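Local coordinates for extracellular matrix-binding protein ebh (Staphylococcus aureus subsp. aureus, PDB 4KJM), which probably helps the bacterium attach to host extracellular matrix, as a very large surface adhesin that contains helical FIVAR and GA-module domains, at residues L7-L18 / Y34-L45; A84-L95 / V119-N127. All blocks are in the same frame, centred on the assembly; numbering follows the deposited sequence.

Overall arrangement
The chain is mostly helical and elongated, and the two contacts lie on opposite sides of its centre, with their own centres 41 Å apart and their nearest atoms about 22 Å apart. Contact 1 comes first along the chain and is complete before contact 2 begins. It joins helices 2-11 and 14-18 to helix 28-44 within the FIVAR range, where helix 55-71 packs beside them. Contact 2 joins helix 74-90 to helix 113-127 within the GA-module range, with helix 97-108 alongside. The two contacts share no helix, so each belongs to its own helical bundle, consistent with a modular, elongated adhesin.

Contact 1: residues L7-L18 / Y34-L45; sequences LQTAINDKSGTL and YNQAVSAAETIL. With ZN (zinc ion), chain E.
Lys14 and Tyr34 both send their side chains out trans to the backbone nitrogen (chi1 176° and 175°), which carries the lysine along Val38 to Glu42 and the tyrosine ring across to Thr17 and Leu18. They tie together two members of the FIVAR helical bundle, whose third member, helix 55-71, packs against Tyr34 and Ile44. Helix 14-18 runs nearly antiparallel to helix 34-44, at 173°, after a type I turn from Ile11 to Lys14 breaks the path from helix 7-11.

Leucine and alanine suit the apolar end of the interface. Leu7 CD1 lies 3.7 Å from Ala41 CB, whose small methyl leaves room for the leucine and for Ile11 CG2, and Leu7 CD2 meets Leu45 CD2. Leu45 also lies against the aliphatic part of Gln8, with CD2 3.5 Å from Gln8 CG. Ile11 rests its CD1 on Glu42 CG (3.7 Å).

Lysine suits the next position because its long chain is apolar along its length and charged at its end. Lys14 CD packs on Val38 CG1. Lys14 NZ makes a salt bridge of 2.6 Å to Glu42 OE2, using the syn lone pair of that oxygen. A water accepts from Lys14 NZ and donates to Glu42 OE1, so both carboxylate oxygens are engaged.

Val38 CG2 lies over one face of the Tyr34 ring, offset toward its rim, and Leu18 CD2 comes to the ring's edge, 3.8 Å from Tyr34 CE2. The Tyr34 hydroxyl ends beside Thr17 CB and shares a water with Ala10 O, a carbonyl close to the break. Within that turn, Asp13 OD2 pairs with Lys69, while Asp13 OD1 binds a zinc ion at 1.9 Å.

Contact 2: residues A84-L95 / V119-N127; sequences AAITAINGASDL and VQHNATELN. With ZN (zinc ion), chain H; ZN (zinc ion), chain I; ZN (zinc ion), chain M.
Val119 begins the contact by setting CG1 beside Ile89 CD1, 4.0 Å away, its branched apolar side chain meeting the isoleucine tip between helix 84-90 and helix 119-127. The two helices run nearly parallel, only 11° apart. Gln120 follows where they come close: its CB lies against Ala85, and CG is 3.9 Å from Ala88 CB. With chi1 at -178° and an extended chain, the glutamine lies over a row of alanines, and their short side chains make room for it; OE1 finishes near Ala84. His121 faces the other way and uses both ring nitrogens for zinc, NE2 for one ion and ND1 for another, and Glu125, one turn on, is also a zinc ligand, its OE2 binding a further ion.

Ala123 returns to the interface, with CB 3.7 Å from Ile89 CG1; an alanine methyl has the right reach here, touching the isoleucine branch without standing the helices apart. Leu126 then meets Leu95, its CG 3.7 Å from Leu95 CD2, an apolar patch just beyond the end of helix 84-90.

Asn127 closes the series and carries the polar part. Its OD1 accepts the backbone N-H of Asp94 at 2.9 Å, in the carbonyl plane but somewhat bent, with an N-H...O angle of 145°, while ND2 donates to a water that also accepts from Ser93 N. An amide suits this place because it offers an acceptor and a donor together, gripping two successive N-H groups of the turn from Ala92 to Leu95, one of them through water. Ala92 CB packs under the amide, 3.5 Å from Asn127 CG, and Asp94 turns both carboxylate oxygens to a further zinc ion. Helix 97-108 covers Ile89 and Val119 from another side, completing the three-helix bundle of a GA module, in which the first and third helices run parallel.

Contact 1: residues L7-L18 / Y34-L45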
loop_
_atom_site.group_PDB
_atom_site.type_symbol
_atom_site.label_atom_id
_atom_site.label_comp_id
_atom_site.label_asym_id
_atom_site.label_seq_id
_atom_site.Cartn_x
_atom_site.Cartn_y
_atom_site.Cartn_z
ATOM N N LEU A 7 1.511 15.198 -6.316
ATOM C CA LEU A 7 1.421 15.396 -4.883
ATOM C C LEU A 7 0.045 14.984 -4.386
ATOM O O LEU A 7 -0.105 14.302 -3.399
ATOM C CB LEU A 7 1.697 16.879 -4.543
ATOM C CG LEU A 7 1.793 17.230 -3.040
ATOM C CD1 LEU A 7 2.823 16.378 -2.341
ATOM C CD2 LEU A 7 2.081 18.690 -2.847
ATOM N N GLN A 8 -0.977 15.394 -5.127
ATOM C CA GLN A 8 -2.365 15.034 -4.833
ATOM C C GLN A 8 -2.556 13.549 -4.814
ATOM O O GLN A 8 -3.249 13.037 -3.956
ATOM C CB GLN A 8 -3.266 15.708 -5.885
ATOM C CG GLN A 8 -3.337 17.187 -5.654
ATOM C CD GLN A 8 -4.696 17.543 -5.166
ATOM O OE1 GLN A 8 -5.433 18.333 -5.838
ATOM N NE2 GLN A 8 -5.112 16.870 -4.087
ATOM N N THR A 9 -1.961 12.856 -5.799
ATOM C CA THR A 9 -2.014 11.396 -5.854
ATOM C C THR A 9 -1.503 10.783 -4.466
ATOM O O THR A 9 -2.197 9.982 -3.782
ATOM C CB THR A 9 -1.290 10.893 -7.135
ATOM O OG1 THR A 9 -1.971 11.369 -8.319
ATOM C CG2 THR A 9 -1.246 9.407 -7.190
ATOM N N ALA A 10 -0.381 11.304 -3.957
ATOM C CA ALA A 10 0.028 10.941 -2.575
ATOM C C ALA A 10 -0.910 11.397 -1.410
ATOM O O ALA A 10 -1.188 10.612 -0.491
ATOM C CB ALA A 10 1.468 11.402 -2.402
ATOM N N ILE A 11 -1.428 12.612 -1.341
ATOM C CA ILE A 11 -2.192 12.973 -0.146
ATOM C C ILE A 11 -3.559 12.203 -0.101
ATOM O O ILE A 11 -4.059 11.855 0.946
ATOM C CB ILE A 11 -2.313 14.500 0.182
ATOM C CG1 ILE A 11 -3.511 15.130 -0.408
ATOM C CG2 ILE A 11 -1.105 15.304 -0.219
ATOM C CD1 ILE A 11 -4.636 15.297 0.577
ATOM N N ASN A 12 -4.139 11.960 -1.259
ATOM C CA ASN A 12 -5.459 11.350 -1.370
ATOM C C ASN A 12 -5.406 9.854 -1.007
ATOM O O ASN A 12 -6.411 9.184 -0.892
ATOM C CB ASN A 12 -5.990 11.518 -2.790
ATOM C CG ASN A 12 -6.530 12.903 -3.079
ATOM O OD1 ASN A 12 -6.766 13.697 -2.175
ATOM N ND2 ASN A 12 -6.738 13.191 -4.346
ATOM N N ASP A 13 -4.205 9.348 -0.819
ATOM C CA ASP A 13 -4.049 7.970 -0.405
ATOM C C ASP A 13 -3.877 7.755 1.098
ATOM O O ASP A 13 -3.759 6.662 1.580
ATOM C CB ASP A 13 -2.889 7.346 -1.108
ATOM C CG ASP A 13 -2.899 5.883 -0.986
ATOM O OD1 ASP A 13 -4.000 5.361 -1.043
ATOM O OD2 ASP A 13 -1.844 5.301 -0.828
ATOM N N LYS A 14 -3.857 8.870 1.776
ATOM C CA LYS A 14 -3.729 9.012 3.181
ATOM C C LYS A 14 -4.621 8.029 3.941
ATOM O O LYS A 14 -4.159 7.256 4.726
ATOM C CB LYS A 14 -4.079 10.449 3.504
ATOM C CG LYS A 14 -4.117 10.861 4.946
ATOM C CD LYS A 14 -4.793 12.218 5.032
ATOM C CE LYS A 14 -5.292 12.618 6.404
ATOM N NZ LYS A 14 -5.165 14.093 6.635
ATOM N N SER A 15 -5.904 8.065 3.676
ATOM C CA SER A 15 -6.788 7.328 4.544
ATOM C C SER A 15 -6.613 5.770 4.419
ATOM O O SER A 15 -6.707 5.050 5.432
ATOM C CB SER A 15 -8.233 7.850 4.401
ATOM O OG SER A 15 -8.765 7.549 3.145
ATOM N N GLY A 16 -6.373 5.249 3.209
ATOM C CA GLY A 16 -6.167 3.839 3.029
ATOM C C GLY A 16 -4.800 3.409 3.652
ATOM O O GLY A 16 -4.657 2.322 4.251
ATOM N N THR A 17 -3.827 4.296 3.575
ATOM C CA THR A 17 -2.551 4.029 4.204
ATOM C C THR A 17 -2.704 3.945 5.711
ATOM O O THR A 17 -2.186 3.003 6.351
ATOM C CB THR A 17 -1.472 5.067 3.795
ATOM O OG1 THR A 17 -1.303 5.054 2.376
ATOM C CG2 THR A 17 -0.167 4.739 4.473
ATOM N N LEU A 18 -3.440 4.887 6.281
ATOM C CA LEU A 18 -3.528 4.989 7.699
ATOM C C LEU A 18 -4.313 3.789 8.255
ATOM O O LEU A 18 -4.250 3.516 9.436
ATOM C CB LEU A 18 -4.220 6.272 8.107
ATOM C CG LEU A 18 -3.466 7.587 7.901
ATOM C CD1 LEU A 18 -4.214 8.855 8.409
ATOM C CD2 LEU A 18 -2.091 7.483 8.466
ATOM N N TYR A 34 5.250 9.929 8.594
ATOM C CA TYR A 34 4.268 9.864 7.492
ATOM C C TYR A 34 3.165 10.903 7.742
ATOM O O TYR A 34 2.817 11.694 6.826
ATOM C CB TYR A 34 3.698 8.456 7.329
ATOM C CG TYR A 34 2.618 8.396 6.291
ATOM C CD1 TYR A 34 2.948 8.473 4.924
ATOM C CD2 TYR A 34 1.289 8.255 6.633
ATOM C CE1 TYR A 34 1.957 8.405 3.944
ATOM C CE2 TYR A 34 0.284 8.273 5.661
ATOM C CZ TYR A 34 0.626 8.256 4.327
ATOM O OH TYR A 34 -0.375 8.301 3.353
ATOM N N ASN A 35 2.618 10.927 8.948
ATOM C CA ASN A 35 1.598 11.928 9.257
ATOM C C ASN A 35 2.075 13.347 9.045
ATOM O O ASN A 35 1.375 14.157 8.474
ATOM C CB ASN A 35 1.143 11.825 10.724
ATOM C CG ASN A 35 0.300 10.586 10.988
ATOM O OD1 ASN A 35 -0.541 10.254 10.197
ATOM N ND2 ASN A 35 0.499 9.957 12.134
ATOM N N GLN A 36 3.264 13.655 9.504
ATOM C CA GLN A 36 3.800 15.022 9.356
ATOM C C GLN A 36 4.012 15.403 7.880
ATOM O O GLN A 36 3.673 16.506 7.460
ATOM C CB GLN A 36 5.097 15.097 10.164
ATOM C CG GLN A 36 4.768 15.010 11.643
ATOM C CD GLN A 36 5.974 14.789 12.555
ATOM O OE1 GLN A 36 5.851 14.278 13.687
ATOM N NE2 GLN A 36 7.136 15.201 12.088
ATOM N N ALA A 37 4.494 14.441 7.066
ATOM C CA ALA A 37 4.706 14.673 5.608
ATOM C C ALA A 37 3.370 14.925 4.896
ATOM O O ALA A 37 3.273 15.811 4.019
ATOM C CB ALA A 37 5.410 13.467 4.946
ATOM N N VAL A 38 2.349 14.112 5.246
ATOM C CA VAL A 38 1.023 14.286 4.681
ATOM C C VAL A 38 0.444 15.671 5.054
ATOM O O VAL A 38 -0.039 16.349 4.203
ATOM C CB VAL A 38 0.073 13.129 5.026
ATOM C CG1 VAL A 38 -1.302 13.416 4.440
ATOM C CG2 VAL A 38 0.559 11.831 4.419
ATOM N N SER A 39 0.554 16.080 6.325
ATOM C CA SER A 39 0.081 17.383 6.747
ATOM C C SER A 39 0.778 18.512 6.022
ATOM O O SER A 39 0.133 19.509 5.569
ATOM C CB SER A 39 0.294 17.575 8.262
ATOM O OG SER A 39 -0.353 16.566 8.950
ATOM N N ALA A 40 2.091 18.393 5.890
ATOM C CA ALA A 40 2.880 19.414 5.131
ATOM C C ALA A 40 2.419 19.508 3.630
ATOM O O ALA A 40 2.307 20.588 3.077
ATOM C CB ALA A 40 4.390 19.138 5.262
ATOM N N ALA A 41 2.135 18.368 2.993
ATOM C CA ALA A 41 1.700 18.338 1.622
ATOM C C ALA A 41 0.315 18.958 1.544
ATOM O O ALA A 41 0.043 19.700 0.602
ATOM C CB ALA A 41 1.627 16.938 1.093
ATOM N N GLU A 42 -0.556 18.669 2.549
ATOM C CA GLU A 42 -1.924 19.216 2.574
ATOM C C GLU A 42 -1.906 20.734 2.670
ATOM O O GLU A 42 -2.751 21.428 2.091
ATOM C CB GLU A 42 -2.757 18.594 3.706
ATOM C CG GLU A 42 -3.224 17.163 3.446
ATOM C CD GLU A 42 -3.835 16.470 4.692
ATOM O OE1 GLU A 42 -3.688 16.975 5.827
ATOM O OE2 GLU A 42 -4.463 15.398 4.527
ATOM N N THR A 43 -0.937 21.251 3.402
ATOM C CA THR A 43 -0.758 22.692 3.545
ATOM C C THR A 43 -0.506 23.317 2.168
ATOM O O THR A 43 -1.160 24.264 1.785
ATOM C CB THR A 43 0.391 22.996 4.525
ATOM O OG1 THR A 43 -0.041 22.694 5.845
ATOM C CG2 THR A 43 0.823 24.502 4.452
ATOM N N ILE A 44 0.410 22.727 1.410
ATOM C CA ILE A 44 0.697 23.153 0.041
ATOM C C ILE A 44 -0.520 23.033 -0.883
ATOM O O ILE A 44 -0.902 23.987 -1.541
ATOM C CB ILE A 44 1.911 22.379 -0.535
ATOM C CG1 ILE A 44 3.174 22.853 0.183
ATOM C CG2 ILE A 44 2.006 22.571 -2.047
ATOM C CD1 ILE A 44 4.314 21.872 0.069
ATOM N N LEU A 45 -1.164 21.871 -0.894
ATOM C CA LEU A 45 -2.351 21.670 -1.718
ATOM C C LEU A 45 -3.473 22.619 -1.299
ATOM O O LEU A 45 -4.498 22.669 -1.968
ATOM C CB LEU A 45 -2.827 20.227 -1.642
ATOM C CG LEU A 45 -1.771 19.226 -2.103
ATOM C CD1 LEU A 45 -2.180 17.795 -1.782
ATOM C CD2 LEU A 45 -1.495 19.397 -3.575
HETATM ZN ZN ZN E . -4.417 3.515 -1.298
HETATM O O HOH W 1 0.372 8.495 0.854
HETATM O O HOH W 2 -3.116 2.747 -0.330
HETATM O O HOH W 3 -3.360 15.516 7.981
HETATM O O HOH W 4 -6.719 3.372 -1.914
HETATM O O HOH W 5 -4.390 2.174 0.216
#

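Contact 2: residues A84-L95 / V119-N127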
loop_
_atom_site.group_PDB
_atom_site.type_symbol
_atom_site.label_atom_id
_atom_site.label_comp_id
_atom_site.label_asym_id
_atom_site.label_seq_id
_atom_site.Cartn_x
_atom_site.Cartn_y
_atom_site.Cartn_z
ATOM N N ALA A 84 9.873 -14.269 16.426
ATOM C CA ALA A 84 10.162 -14.263 17.859
ATOM C C ALA A 84 9.248 -15.212 18.638
ATOM O O ALA A 84 9.696 -15.889 19.599
ATOM C CB ALA A 84 10.120 -12.851 18.426
ATOM N N ALA A 85 7.951 -15.231 18.325
ATOM C CA ALA A 85 7.011 -16.120 18.997
ATOM C C ALA A 85 7.375 -17.572 18.719
ATOM O O ALA A 85 7.381 -18.417 19.623
ATOM C CB ALA A 85 5.563 -15.826 18.551
ATOM N N ILE A 86 7.692 -17.851 17.468
ATOM C CA ILE A 86 8.039 -19.237 17.030
ATOM C C ILE A 86 9.277 -19.749 17.758
ATOM O O ILE A 86 9.338 -20.882 18.260
ATOM C CB ILE A 86 8.295 -19.269 15.515
ATOM C CG1 ILE A 86 6.981 -18.965 14.765
ATOM C CG2 ILE A 86 8.902 -20.604 15.082
ATOM C CD1 ILE A 86 5.875 -19.956 14.965
ATOM N N THR A 87 10.282 -18.891 17.790
ATOM C CA THR A 87 11.514 -19.201 18.473
ATOM C C THR A 87 11.226 -19.508 19.927
ATOM O O THR A 87 11.715 -20.507 20.465
ATOM C CB THR A 87 12.512 -18.046 18.356
ATOM O OG1 THR A 87 12.854 -17.904 16.985
ATOM C CG2 THR A 87 13.768 -18.320 19.133
ATOM N N ALA A 88 10.441 -18.659 20.587
ATOM C CA ALA A 88 10.065 -18.952 21.990
ATOM C C ALA A 88 9.334 -20.300 22.150
ATOM O O ALA A 88 9.554 -21.088 23.121
ATOM C CB ALA A 88 9.227 -17.823 22.556
ATOM N N ILE A 89 8.416 -20.560 21.232
ATOM C CA ILE A 89 7.636 -21.767 21.306
ATOM C C ILE A 89 8.602 -22.945 21.138
ATOM O O ILE A 89 8.554 -23.924 21.882
ATOM C CB ILE A 89 6.559 -21.782 20.236
ATOM C CG1 ILE A 89 5.455 -20.743 20.584
ATOM C CG2 ILE A 89 5.950 -23.166 20.083
ATOM C CD1 ILE A 89 4.711 -20.277 19.347
ATOM N N ASN A 90 9.501 -22.827 20.179
ATOM C CA ASN A 90 10.511 -23.893 20.006
ATOM C C ASN A 90 11.414 -24.122 21.203
ATOM O O ASN A 90 11.758 -25.251 21.485
ATOM C CB ASN A 90 11.304 -23.666 18.754
ATOM C CG ASN A 90 10.507 -24.028 17.537
ATOM O OD1 ASN A 90 9.604 -24.854 17.622
ATOM N ND2 ASN A 90 10.794 -23.401 16.428
ATOM N N GLY A 91 11.776 -23.066 21.915
ATOM C CA GLY A 91 12.616 -23.197 23.095
ATOM C C GLY A 91 11.849 -23.506 24.365
ATOM O O GLY A 91 12.435 -23.573 25.421
ATOM N N ALA A 92 10.543 -23.720 24.275
ATOM C CA ALA A 92 9.740 -24.030 25.437
ATOM C C ALA A 92 9.727 -25.556 25.704
ATOM O O ALA A 92 8.809 -26.291 25.276
ATOM C CB ALA A 92 8.325 -23.496 25.260
ATOM N N SER A 93 10.727 -25.999 26.446
ATOM C CA SER A 93 11.008 -27.418 26.637
ATOM C C SER A 93 9.940 -28.232 27.341
ATOM O O SER A 93 9.973 -29.470 27.266
ATOM C CB SER A 93 12.302 -27.557 27.427
ATOM O OG SER A 93 12.160 -26.918 28.683
ATOM N N ASP A 94 9.029 -27.570 28.056
ATOM C CA ASP A 94 8.006 -28.276 28.802
ATOM C C ASP A 94 6.718 -28.494 28.021
ATOM O O ASP A 94 5.877 -29.306 28.430
ATOM C CB ASP A 94 7.729 -27.559 30.117
ATOM C CG ASP A 94 8.890 -27.686 31.111
ATOM O OD1 ASP A 94 9.910 -28.326 30.785
ATOM O OD2 ASP A 94 8.773 -27.176 32.245
ATOM N N LEU A 95 6.572 -27.803 26.893
ATOM C CA LEU A 95 5.371 -27.936 26.064
ATOM C C LEU A 95 5.420 -29.212 25.262
ATOM O O LEU A 95 6.478 -29.609 24.806
ATOM C CB LEU A 95 5.223 -26.737 25.125
ATOM C CG LEU A 95 5.183 -25.371 25.824
ATOM C CD1 LEU A 95 4.958 -24.264 24.791
ATOM C CD2 LEU A 95 4.079 -25.313 26.859
ATOM N N VAL A 119 0.783 -14.334 21.629
ATOM C CA VAL A 119 1.136 -15.770 21.522
ATOM C C VAL A 119 2.455 -16.089 22.241
ATOM O O VAL A 119 2.550 -17.069 22.992
ATOM C CB VAL A 119 1.207 -16.210 20.067
ATOM C CG1 VAL A 119 1.781 -17.635 19.992
ATOM C CG2 VAL A 119 -0.173 -16.091 19.403
ATOM N N GLN A 120 3.497 -15.298 21.985
ATOM C CA GLN A 120 4.748 -15.494 22.680
ATOM C C GLN A 120 4.557 -15.500 24.201
ATOM O O GLN A 120 5.090 -16.348 24.910
ATOM C CB GLN A 120 5.737 -14.407 22.307
ATOM C CG GLN A 120 7.074 -14.640 22.994
ATOM C CD GLN A 120 8.170 -13.769 22.428
ATOM O OE1 GLN A 120 8.047 -13.209 21.353
ATOM N NE2 GLN A 120 9.253 -13.693 23.137
ATOM N N HIS A 121 3.840 -14.512 24.709
ATOM C CA HIS A 121 3.598 -14.434 26.159
ATOM C C HIS A 121 2.842 -15.662 26.684
ATOM O O HIS A 121 3.225 -16.258 27.690
ATOM C CB HIS A 121 2.822 -13.161 26.481
ATOM C CG HIS A 121 2.398 -13.081 27.902
ATOM N ND1 HIS A 121 3.190 -12.523 28.877
ATOM C CD2 HIS A 121 1.287 -13.529 28.527
ATOM C CE1 HIS A 121 2.582 -12.622 30.042
ATOM N NE2 HIS A 121 1.438 -13.248 29.857
ATOM N N ASN A 122 1.777 -16.046 25.968
ATOM C CA ASN A 122 0.992 -17.232 26.338
ATOM C C ASN A 122 1.792 -18.551 26.327
ATOM O O ASN A 122 1.660 -19.385 27.246
ATOM C CB ASN A 122 -0.268 -17.323 25.486
ATOM C CG ASN A 122 -1.203 -16.143 25.738
ATOM O OD1 ASN A 122 -1.073 -15.428 26.755
ATOM N ND2 ASN A 122 -2.096 -15.900 24.819
ATOM N N ALA A 123 2.643 -18.714 25.336
ATOM C CA ALA A 123 3.585 -19.873 25.278
ATOM C C ALA A 123 4.516 -19.955 26.467
ATOM O O ALA A 123 4.721 -21.045 27.034
ATOM C CB ALA A 123 4.425 -19.809 24.021
ATOM N N THR A 124 5.060 -18.798 26.843
ATOM C CA THR A 124 6.034 -18.692 27.935
ATOM C C THR A 124 5.357 -18.946 29.266
ATOM O O THR A 124 5.909 -19.649 30.146
ATOM C CB THR A 124 6.673 -17.287 27.942
ATOM O OG1 THR A 124 7.397 -17.115 26.725
ATOM C CG2 THR A 124 7.667 -17.117 29.113
ATOM N N GLU A 125 4.173 -18.357 29.416
ATOM C CA GLU A 125 3.307 -18.634 30.574
ATOM C C GLU A 125 2.940 -20.119 30.684
ATOM O O GLU A 125 3.088 -20.746 31.749
ATOM C CB GLU A 125 2.062 -17.738 30.516
ATOM C CG GLU A 125 1.208 -17.777 31.762
ATOM C CD GLU A 125 1.793 -16.965 32.913
ATOM O OE1 GLU A 125 2.068 -15.763 32.744
ATOM O OE2 GLU A 125 1.957 -17.519 33.978
ATOM N N LEU A 126 2.513 -20.721 29.602
ATOM C CA LEU A 126 2.154 -22.134 29.642
ATOM C C LEU A 126 3.373 -23.014 29.923
ATOM O O LEU A 126 3.288 -24.023 30.609
ATOM C CB LEU A 126 1.497 -22.544 28.315
ATOM C CG LEU A 126 0.951 -23.947 28.153
ATOM C CD1 LEU A 126 -0.149 -24.240 29.184
ATOM C CD2 LEU A 126 0.420 -24.132 26.718
ATOM N N ASN A 127 4.515 -22.620 29.397
ATOM C CA ASN A 127 5.729 -23.385 29.613
ATOM C C ASN A 127 6.186 -23.405 31.042
ATOM O O ASN A 127 6.831 -24.328 31.441
ATOM C CB ASN A 127 6.878 -22.839 28.774
ATOM C CG ASN A 127 8.072 -23.774 28.773
ATOM O OD1 ASN A 127 7.975 -24.923 28.348
ATOM N ND2 ASN A 127 9.202 -23.271 29.200
HETATM ZN ZN ZN H . 0.360 -13.905 31.836
HETATM ZN ZN ZN I . 5.436 -12.299 28.525
HETATM ZN ZN ZN M . 10.810 -27.620 33.058
HETATM O O HOH W 6 11.791 -24.473 28.524
HETATM O O HOH W 7 1.149 -12.504 33.261
HETATM O O HOH W 8 -1.444 -14.682 31.430
HETATM O O HOH W 9 0.150 -12.279 32.986
HETATM O O HOH W 10 4.763 -10.783 27.819
HETATM O O HOH W 11 4.802 -10.484 29.099
#